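Local coordinates for protein sulfurtransferase (Azotobacter vinelandii, PDB 1E0C) that probably transfers sulfur from thiosulfate to cyanide, acting as a rhodanese built from two rhodanese-like domains, at residues F4-Q17 against H111-R125. Numbering follows the deposited sequence.
Sequences FASLPLVIEPADLQ and HYLNGGLTAWLAEDR
R125 reaches back over the start of helix 13-17. Its NH1 donates to Q17 OE1 at 2.9 Å. The nitrogen stands well above the carbonyl plane of Q17, not on a lone pair. R125 grips E123 side-on in a salt bridge, with NE and NH2 both on OE1. The NE bond, at 2.7 Å, uses the anti lone pair of OE1. One face of the guanidinium lies over P13 C and A14 N. A water bridges A14 N and E123 OE1. With an alanine here, E123 would probably be left to R206 and the water, the Q17 amide would lose this donor, and the flat group over P13 C and A14 N would be gone.

N114 ND2 meets E12 OE2 at 3.0 Å in a nearly straight bond (176°), within the plane of its own amide. The other carboxylate oxygen of E12 is bridged to R206, which also pairs with E123. E12 is the N-cap residue of helix 13-17, and its N donates to D15 OD2. H111 ND1 donates to P8 O at 2.8 Å, from above the carbonyl plane of P8. With CG of H111 anti to its carbonyl carbon (chi1 -60°), the ring lies beside segment 4-17 and meets P8 O in its own plane.

Strand 10-11 runs parallel to strand 110-113 as an edge strand of the five-stranded parallel sheet of the N-terminal rhodanese-like domain. Three backbone bonds join them: Y112 N to L9 O, I11 N to Y112 O and N114 N to I11 O. V10 and Y112 share one sheet face, I11 and L113 the other.

Next to the E123–R125 pair, P13 CB packs on W120 CE3 at 3.9 Å, and P13 CG touches A119 CB. L16 CD2 touches both W120 CZ3 and L113 CD2. Helices 13-17 and 116-122 cross at -84°. Farther out, F4 CB rests 3.5 Å from H111 NE2.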
ATOM      1  N   PHE A   4      -6.994   1.917  19.692  1.00 21.76           N
ATOM      2  CA  PHE A   4      -6.064   1.216  18.829  1.00 19.90           C
ATOM      3  C   PHE A   4      -4.607   1.518  19.160  1.00 21.92           C
ATOM      4  O   PHE A   4      -3.702   0.903  18.592  1.00 24.90           O
ATOM      5  CB  PHE A   4      -6.320   1.653  17.371  1.00 22.65           C
ATOM      6  CG  PHE A   4      -7.568   1.062  16.781  1.00 17.30           C
ATOM      7  CD1 PHE A   4      -8.797   1.661  17.015  1.00 23.08           C
ATOM      8  CD2 PHE A   4      -7.516  -0.075  15.997  1.00 17.07           C
ATOM      9  CE1 PHE A   4      -9.949   1.128  16.467  1.00 18.23           C
ATOM     10  CE2 PHE A   4      -8.666  -0.613  15.451  1.00 23.09           C
ATOM     11  CZ  PHE A   4      -9.882  -0.006  15.690  1.00 17.61           C
ATOM     12  N   ALA A   5      -4.371   2.495  20.023  1.00 25.25           N
ATOM     13  CA  ALA A   5      -3.038   2.969  20.337  1.00 33.98           C
ATOM     14  C   ALA A   5      -2.072   1.911  20.835  1.00 29.17           C
ATOM     15  O   ALA A   5      -0.866   2.025  20.578  1.00 28.84           O
ATOM     16  CB  ALA A   5      -3.102   4.141  21.308  1.00 34.15           C
ATOM     17  N   SER A   6      -2.545   0.861  21.499  1.00 25.27           N
ATOM     18  CA  SER A   6      -1.630  -0.163  22.006  1.00 29.30           C
ATOM     19  C   SER A   6      -1.185  -1.136  20.927  1.00 27.29           C
ATOM     20  O   SER A   6      -0.286  -1.949  21.153  1.00 26.04           O
ATOM     21  CB  SER A   6      -2.313  -0.937  23.143  1.00 25.42           C
ATOM     22  OG  SER A   6      -3.439  -1.636  22.638  1.00 34.50           O
ATOM     23  N   LEU A   7      -1.857  -1.149  19.781  1.00 22.62           N
ATOM     24  CA  LEU A   7      -1.570  -2.129  18.741  1.00 18.86           C
ATOM     25  C   LEU A   7      -0.453  -1.689  17.800  1.00 12.96           C
ATOM     26  O   LEU A   7      -0.278  -0.504  17.530  1.00 17.97           O
ATOM     27  CB  LEU A   7      -2.831  -2.395  17.909  1.00 19.92           C
ATOM     28  CG  LEU A   7      -4.060  -2.884  18.684  1.00 18.99           C
ATOM     29  CD1 LEU A   7      -5.299  -2.789  17.801  1.00 19.84           C
ATOM     30  CD2 LEU A   7      -3.845  -4.321  19.143  1.00 26.64           C
ATOM     31  N   PRO A   8       0.218  -2.665  17.207  1.00 14.12           N
ATOM     32  CA  PRO A   8       1.219  -2.397  16.183  1.00 19.39           C
ATOM     33  C   PRO A   8       0.503  -2.059  14.876  1.00 20.31           C
ATOM     34  O   PRO A   8      -0.729  -2.170  14.793  1.00 13.50           O
ATOM     35  CB  PRO A   8       1.956  -3.722  16.049  1.00 17.15           C
ATOM     36  CG  PRO A   8       0.960  -4.757  16.441  1.00 23.19           C
ATOM     37  CD  PRO A   8       0.014  -4.116  17.413  1.00 18.14           C
ATOM     38  N   LEU A   9       1.288  -1.734  13.859  1.00 14.89           N
ATOM     39  CA  LEU A   9       0.686  -1.345  12.576  1.00 15.74           C
ATOM     40  C   LEU A   9      -0.163  -2.471  12.011  1.00 14.66           C
ATOM     41  O   LEU A   9      -1.303  -2.263  11.588  1.00 13.90           O
ATOM     42  CB  LEU A   9       1.791  -0.967  11.594  1.00 12.53           C
ATOM     43  CG  LEU A   9       1.389  -0.172  10.352  1.00 20.26           C
ATOM     44  CD1 LEU A   9       2.637   0.394   9.671  1.00 25.05           C
ATOM     45  CD2 LEU A   9       0.606  -1.033   9.377  1.00 20.70           C
ATOM     46  N   VAL A  10       0.420  -3.665  11.931  1.00 11.85           N
ATOM     47  CA  VAL A  10      -0.294  -4.822  11.387  1.00  9.10           C
ATOM     48  C   VAL A  10      -1.069  -5.510  12.503  1.00 16.64           C
ATOM     49  O   VAL A  10      -0.480  -5.886  13.522  1.00 12.60           O
ATOM     50  CB  VAL A  10       0.681  -5.804  10.722  1.00 12.87           C
ATOM     51  CG1 VAL A  10      -0.010  -7.092  10.312  1.00 11.76           C
ATOM     52  CG2 VAL A  10       1.357  -5.149   9.517  1.00 11.25           C
ATOM     53  N   ILE A  11      -2.397  -5.486  12.406  1.00 11.71           N
ATOM     54  CA  ILE A  11      -3.226  -6.090  13.451  1.00  8.83           C
ATOM     55  C   ILE A  11      -3.946  -7.312  12.925  1.00 10.70           C
ATOM     56  O   ILE A  11      -4.037  -7.532  11.720  1.00 11.56           O
ATOM     57  CB  ILE A  11      -4.233  -5.063  14.009  1.00 10.33           C
ATOM     58  CG1 ILE A  11      -5.303  -4.747  12.959  1.00  9.78           C
ATOM     59  CG2 ILE A  11      -3.488  -3.795  14.408  1.00 11.42           C
ATOM     60  CD1 ILE A  11      -6.353  -3.757  13.446  1.00 14.63           C
ATOM     61  N   GLU A  12      -4.477  -8.143  13.828  1.00 10.45           N
ATOM     62  CA  GLU A  12      -5.168  -9.352  13.386  1.00 10.14           C
ATOM     63  C   GLU A  12      -6.681  -9.119  13.378  1.00  9.11           C
ATOM     64  O   GLU A  12      -7.181  -8.204  14.029  1.00 11.43           O
ATOM     65  CB  GLU A  12      -4.827 -10.498  14.359  1.00 15.29           C
ATOM     66  CG  GLU A  12      -3.329 -10.820  14.397  1.00 12.60           C
ATOM     67  CD  GLU A  12      -2.840 -11.422  13.095  1.00 17.71           C
ATOM     68  OE1 GLU A  12      -3.619 -12.159  12.462  1.00 20.13           O
ATOM     69  OE2 GLU A  12      -1.685 -11.171  12.680  1.00 24.38           O
ATOM     70  N   PRO A  13      -7.403  -9.973  12.685  1.00 10.14           N
ATOM     71  CA  PRO A  13      -8.860  -9.919  12.648  1.00 14.39           C
ATOM     72  C   PRO A  13      -9.472  -9.836  14.030  1.00 16.37           C
ATOM     73  O   PRO A  13     -10.410  -9.064  14.254  1.00 10.92           O
ATOM     74  CB  PRO A  13      -9.239 -11.204  11.929  1.00 14.78           C
ATOM     75  CG  PRO A  13      -8.085 -11.445  11.000  1.00 13.97           C
ATOM     76  CD  PRO A  13      -6.872 -11.059  11.820  1.00 13.34           C
ATOM     77  N   ALA A  14      -8.981 -10.635  14.988  1.00 15.10           N
ATOM     78  CA  ALA A  14      -9.501 -10.570  16.348  1.00 11.91           C
ATOM     79  C   ALA A  14      -9.396  -9.174  16.937  1.00 15.88           C
ATOM     80  O   ALA A  14     -10.298  -8.744  17.664  1.00 15.29           O
ATOM     81  CB  ALA A  14      -8.782 -11.565  17.260  1.00 16.44           C
ATOM     82  N   ASP A  15      -8.274  -8.494  16.689  1.00 10.22           N
ATOM     83  CA  ASP A  15      -8.079  -7.156  17.238  1.00  9.74           C
ATOM     84  C   ASP A  15      -9.111  -6.180  16.659  1.00 10.98           C
ATOM     85  O   ASP A  15      -9.614  -5.310  17.361  1.00 14.49           O
ATOM     86  CB  ASP A  15      -6.686  -6.619  16.887  1.00 13.35           C
ATOM     87  CG  ASP A  15      -5.566  -7.506  17.394  1.00 17.94           C
ATOM     88  OD1 ASP A  15      -5.672  -7.985  18.541  1.00 14.60           O
ATOM     89  OD2 ASP A  15      -4.591  -7.695  16.641  1.00 14.35           O
ATOM     90  N   LEU A  16      -9.344  -6.305  15.353  1.00 14.92           N
ATOM     91  CA  LEU A  16     -10.315  -5.440  14.689  1.00 11.03           C
ATOM     92  C   LEU A  16     -11.731  -5.755  15.148  1.00 10.43           C
ATOM     93  O   LEU A  16     -12.480  -4.830  15.476  1.00 12.02           O
ATOM     94  CB  LEU A  16     -10.208  -5.543  13.170  1.00 12.60           C
ATOM     95  CG  LEU A  16     -11.267  -4.750  12.377  1.00  9.47           C
ATOM     96  CD1 LEU A  16     -11.204  -3.274  12.719  1.00 11.15           C
ATOM     97  CD2 LEU A  16     -11.070  -4.996  10.889  1.00 11.20           C
ATOM     98  N   GLN A  17     -12.091  -7.033  15.223  1.00 11.25           N
ATOM     99  CA  GLN A  17     -13.452  -7.381  15.634  1.00 17.07           C
ATOM    100  C   GLN A  17     -13.830  -6.811  16.985  1.00 15.54           C
ATOM    101  O   GLN A  17     -14.951  -6.326  17.181  1.00 13.18           O
ATOM    102  CB  GLN A  17     -13.712  -8.886  15.579  1.00 13.00           C
ATOM    103  CG  GLN A  17     -15.187  -9.221  15.831  1.00 15.93           C
ATOM    104  CD  GLN A  17     -15.557 -10.642  15.506  1.00 19.52           C
ATOM    105  OE1 GLN A  17     -15.015 -11.260  14.590  1.00 13.77           O
ATOM    106  NE2 GLN A  17     -16.543 -11.187  16.230  1.00 18.70           N
ATOM    107  N   HIS A 111      -3.702   1.320  10.722  1.00 11.90           N
ATOM    108  CA  HIS A 111      -3.365  -0.087  10.865  1.00 11.29           C
ATOM    109  C   HIS A 111      -3.729  -0.831   9.587  1.00 12.86           C
ATOM    110  O   HIS A 111      -4.652  -0.440   8.867  1.00 12.51           O
ATOM    111  CB  HIS A 111      -4.164  -0.725  12.028  1.00 10.30           C
ATOM    112  CG  HIS A 111      -3.875  -0.045  13.332  1.00  8.66           C
ATOM    113  ND1 HIS A 111      -2.813  -0.403  14.131  1.00 11.09           N
ATOM    114  CD2 HIS A 111      -4.451   1.037  13.914  1.00 11.54           C
ATOM    115  CE1 HIS A 111      -2.749   0.420  15.170  1.00 12.48           C
ATOM    116  NE2 HIS A 111      -3.719   1.310  15.050  1.00 18.97           N
ATOM    117  N   TYR A 112      -3.014  -1.918   9.347  1.00  8.91           N
ATOM    118  CA  TYR A 112      -3.323  -2.841   8.279  1.00  9.58           C
ATOM    119  C   TYR A 112      -3.914  -4.118   8.890  1.00 12.81           C
ATOM    120  O   TYR A 112      -3.365  -4.623   9.871  1.00 11.81           O
ATOM    121  CB  TYR A 112      -2.051  -3.252   7.512  1.00 10.13           C
ATOM    122  CG  TYR A 112      -2.301  -4.401   6.561  1.00  9.99           C
ATOM    123  CD1 TYR A 112      -3.256  -4.287   5.564  1.00  6.91           C
ATOM    124  CD2 TYR A 112      -1.592  -5.598   6.657  1.00  8.91           C
ATOM    125  CE1 TYR A 112      -3.505  -5.304   4.673  1.00  8.78           C
ATOM    126  CE2 TYR A 112      -1.832  -6.626   5.765  1.00  7.43           C
ATOM    127  CZ  TYR A 112      -2.788  -6.483   4.780  1.00 11.13           C
ATOM    128  OH  TYR A 112      -3.050  -7.502   3.900  1.00 11.09           O
ATOM    129  N   LEU A 113      -5.039  -4.557   8.342  1.00 11.70           N
ATOM    130  CA  LEU A 113      -5.631  -5.817   8.801  1.00 12.36           C
ATOM    131  C   LEU A 113      -4.882  -6.974   8.135  1.00 10.90           C
ATOM    132  O   LEU A 113      -4.990  -7.191   6.930  1.00  7.33           O
ATOM    133  CB  LEU A 113      -7.114  -5.893   8.404  1.00 10.19           C
ATOM    134  CG  LEU A 113      -7.789  -7.236   8.729  1.00 15.15           C
ATOM    135  CD1 LEU A 113      -7.766  -7.461  10.241  1.00 11.91           C
ATOM    136  CD2 LEU A 113      -9.218  -7.257   8.206  1.00 15.17           C
ATOM    137  N   ASN A 114      -4.091  -7.692   8.927  1.00 12.15           N
ATOM    138  CA  ASN A 114      -3.272  -8.776   8.378  1.00  9.34           C
ATOM    139  C   ASN A 114      -4.084  -9.799   7.617  1.00 11.24           C
ATOM    140  O   ASN A 114      -5.003 -10.417   8.167  1.00 12.76           O
ATOM    141  CB  ASN A 114      -2.510  -9.452   9.530  1.00  9.21           C
ATOM    142  CG  ASN A 114      -1.204 -10.069   9.053  1.00 15.39           C
ATOM    143  OD1 ASN A 114      -0.819  -9.904   7.900  1.00 11.53           O
ATOM    144  ND2 ASN A 114      -0.521 -10.772   9.950  1.00 11.36           N
ATOM    145  N   GLY A 115      -3.801  -9.982   6.329  1.00  7.22           N
ATOM    146  CA  GLY A 115      -4.535 -10.926   5.505  1.00  9.71           C
ATOM    147  C   GLY A 115      -5.883 -10.369   5.040  1.00 10.13           C
ATOM    148  O   GLY A 115      -6.619 -11.038   4.309  1.00  9.54           O
ATOM    149  N   GLY A 116      -6.206  -9.156   5.457  1.00 11.95           N
ATOM    150  CA  GLY A 116      -7.412  -8.475   5.024  1.00  8.91           C
ATOM    151  C   GLY A 116      -8.656  -9.343   5.100  1.00 10.42           C
ATOM    152  O   GLY A 116      -8.889 -10.095   6.047  1.00 11.39           O
ATOM    153  N   LEU A 117      -9.505  -9.230   4.081  1.00 11.27           N
ATOM    154  CA  LEU A 117     -10.759  -9.993   4.067  1.00 10.16           C
ATOM    155  C   LEU A 117     -10.513 -11.486   3.982  1.00 11.30           C
ATOM    156  O   LEU A 117     -11.342 -12.293   4.412  1.00 13.45           O
ATOM    157  CB  LEU A 117     -11.625  -9.524   2.889  1.00  9.79           C
ATOM    158  CG  LEU A 117     -13.053 -10.092   2.864  1.00 16.06           C
ATOM    159  CD1 LEU A 117     -13.901  -9.433   3.942  1.00 16.39           C
ATOM    160  CD2 LEU A 117     -13.676  -9.858   1.492  1.00 16.57           C
ATOM    161  N   THR A 118      -9.437 -11.898   3.306  1.00 12.98           N
ATOM    162  CA  THR A 118      -9.122 -13.326   3.216  1.00 10.30           C
ATOM    163  C   THR A 118      -9.026 -13.925   4.619  1.00  9.73           C
ATOM    164  O   THR A 118      -9.681 -14.928   4.899  1.00 14.50           O
ATOM    165  CB  THR A 118      -7.779 -13.533   2.486  1.00 15.25           C
ATOM    166  OG1 THR A 118      -7.782 -12.689   1.322  1.00 13.15           O
ATOM    167  CG2 THR A 118      -7.628 -14.982   2.039  1.00 13.14           C
ATOM    168  N   ALA A 119      -8.278 -13.278   5.497  1.00  8.73           N
ATOM    169  CA  ALA A 119      -8.110 -13.772   6.865  1.00 11.21           C
ATOM    170  C   ALA A 119      -9.402 -13.631   7.661  1.00 17.93           C
ATOM    171  O   ALA A 119      -9.778 -14.519   8.429  1.00 10.94           O
ATOM    172  CB  ALA A 119      -6.968 -13.024   7.544  1.00 13.71           C
ATOM    173  N   TRP A 120     -10.111 -12.527   7.458  1.00 13.80           N
ATOM    174  CA  TRP A 120     -11.409 -12.312   8.095  1.00 16.73           C
ATOM    175  C   TRP A 120     -12.371 -13.443   7.739  1.00 16.00           C
ATOM    176  O   TRP A 120     -12.976 -14.048   8.630  1.00 15.47           O
ATOM    177  CB  TRP A 120     -12.008 -10.975   7.631  1.00 10.33           C
ATOM    178  CG  TRP A 120     -13.220 -10.542   8.405  1.00 15.24           C
ATOM    179  CD1 TRP A 120     -14.526 -10.770   8.075  1.00 14.52           C
ATOM    180  CD2 TRP A 120     -13.237  -9.766   9.608  1.00 12.66           C
ATOM    181  NE1 TRP A 120     -15.351 -10.203   9.023  1.00 12.93           N
ATOM    182  CE2 TRP A 120     -14.589  -9.557   9.954  1.00 10.80           C
ATOM    183  CE3 TRP A 120     -12.244  -9.221  10.430  1.00  7.89           C
ATOM    184  CZ2 TRP A 120     -14.957  -8.858  11.100  1.00  8.96           C
ATOM    185  CZ3 TRP A 120     -12.609  -8.510  11.552  1.00 13.06           C
ATOM    186  CH2 TRP A 120     -13.968  -8.339  11.885  1.00 14.00           C
ATOM    187  N   LEU A 121     -12.495 -13.744   6.448  1.00 12.57           N
ATOM    188  CA  LEU A 121     -13.401 -14.803   6.010  1.00 14.65           C
ATOM    189  C   LEU A 121     -12.925 -16.178   6.473  1.00 17.61           C
ATOM    190  O   LEU A 121     -13.739 -17.045   6.816  1.00 14.87           O
ATOM    191  CB  LEU A 121     -13.567 -14.811   4.501  1.00 13.79           C
ATOM    192  CG  LEU A 121     -14.227 -13.597   3.838  1.00 19.04           C
ATOM    193  CD1 LEU A 121     -13.967 -13.621   2.337  1.00 18.42           C
ATOM    194  CD2 LEU A 121     -15.725 -13.588   4.118  1.00 21.94           C
ATOM    195  N   ALA A 122     -11.607 -16.385   6.476  1.00 16.36           N
ATOM    196  CA  ALA A 122     -11.081 -17.691   6.878  1.00 19.37           C
ATOM    197  C   ALA A 122     -11.500 -18.014   8.310  1.00 17.23           C
ATOM    198  O   ALA A 122     -11.621 -19.187   8.666  1.00 18.95           O
ATOM    199  CB  ALA A 122      -9.574 -17.759   6.732  1.00 18.85           C
ATOM    200  N   GLU A 123     -11.661 -16.983   9.128  1.00 14.90           N
ATOM    201  CA  GLU A 123     -12.039 -17.149  10.523  1.00 14.89           C
ATOM    202  C   GLU A 123     -13.545 -17.016  10.721  1.00 15.69           C
ATOM    203  O   GLU A 123     -14.023 -16.990  11.849  1.00 16.95           O
ATOM    204  CB  GLU A 123     -11.256 -16.177  11.409  1.00 16.91           C
ATOM    205  CG  GLU A 123      -9.767 -16.485  11.409  1.00 19.11           C
ATOM    206  CD  GLU A 123      -8.881 -15.588  12.225  1.00 18.13           C
ATOM    207  OE1 GLU A 123      -9.298 -14.556  12.790  1.00 14.14           O
ATOM    208  OE2 GLU A 123      -7.667 -15.930  12.317  1.00 22.97           O
ATOM    209  N   ASP A 124     -14.277 -16.946   9.625  1.00 14.78           N
ATOM    210  CA  ASP A 124     -15.729 -16.841   9.604  1.00 17.41           C
ATOM    211  C   ASP A 124     -16.238 -15.688  10.452  1.00 18.62           C
ATOM    212  O   ASP A 124     -17.164 -15.837  11.254  1.00 20.69           O
ATOM    213  CB  ASP A 124     -16.365 -18.158  10.048  1.00 26.86           C
ATOM    214  CG  ASP A 124     -17.858 -18.201   9.779  1.00 41.01           C
ATOM    215  OD1 ASP A 124     -18.307 -17.541   8.817  1.00 38.93           O
ATOM    216  OD2 ASP A 124     -18.578 -18.882  10.538  1.00 48.08           O
ATOM    217  N   ARG A 125     -15.642 -14.507  10.285  1.00 14.25           N
ATOM    218  CA  ARG A 125     -16.057 -13.354  11.086  1.00 13.76           C
ATOM    219  C   ARG A 125     -17.237 -12.647  10.446  1.00 13.34           C
ATOM    220  O   ARG A 125     -17.622 -12.971   9.317  1.00 15.66           O
ATOM    221  CB  ARG A 125     -14.860 -12.459  11.384  1.00 15.34           C
ATOM    222  CG  ARG A 125     -13.840 -13.199  12.270  1.00 11.50           C
ATOM    223  CD  ARG A 125     -12.547 -12.422  12.411  1.00 14.81           C
ATOM    224  NE  ARG A 125     -11.584 -13.122  13.258  1.00 13.18           N
ATOM    225  CZ  ARG A 125     -11.555 -13.088  14.581  1.00 17.06           C
ATOM    226  NH1 ARG A 125     -12.430 -12.360  15.261  1.00 12.59           N
ATOM    227  NH2 ARG A 125     -10.630 -13.790  15.245  1.00 12.98           N
TER
HETATM  228  O   HOH W   1      -7.399 -13.039  14.310  1.00 16.31           O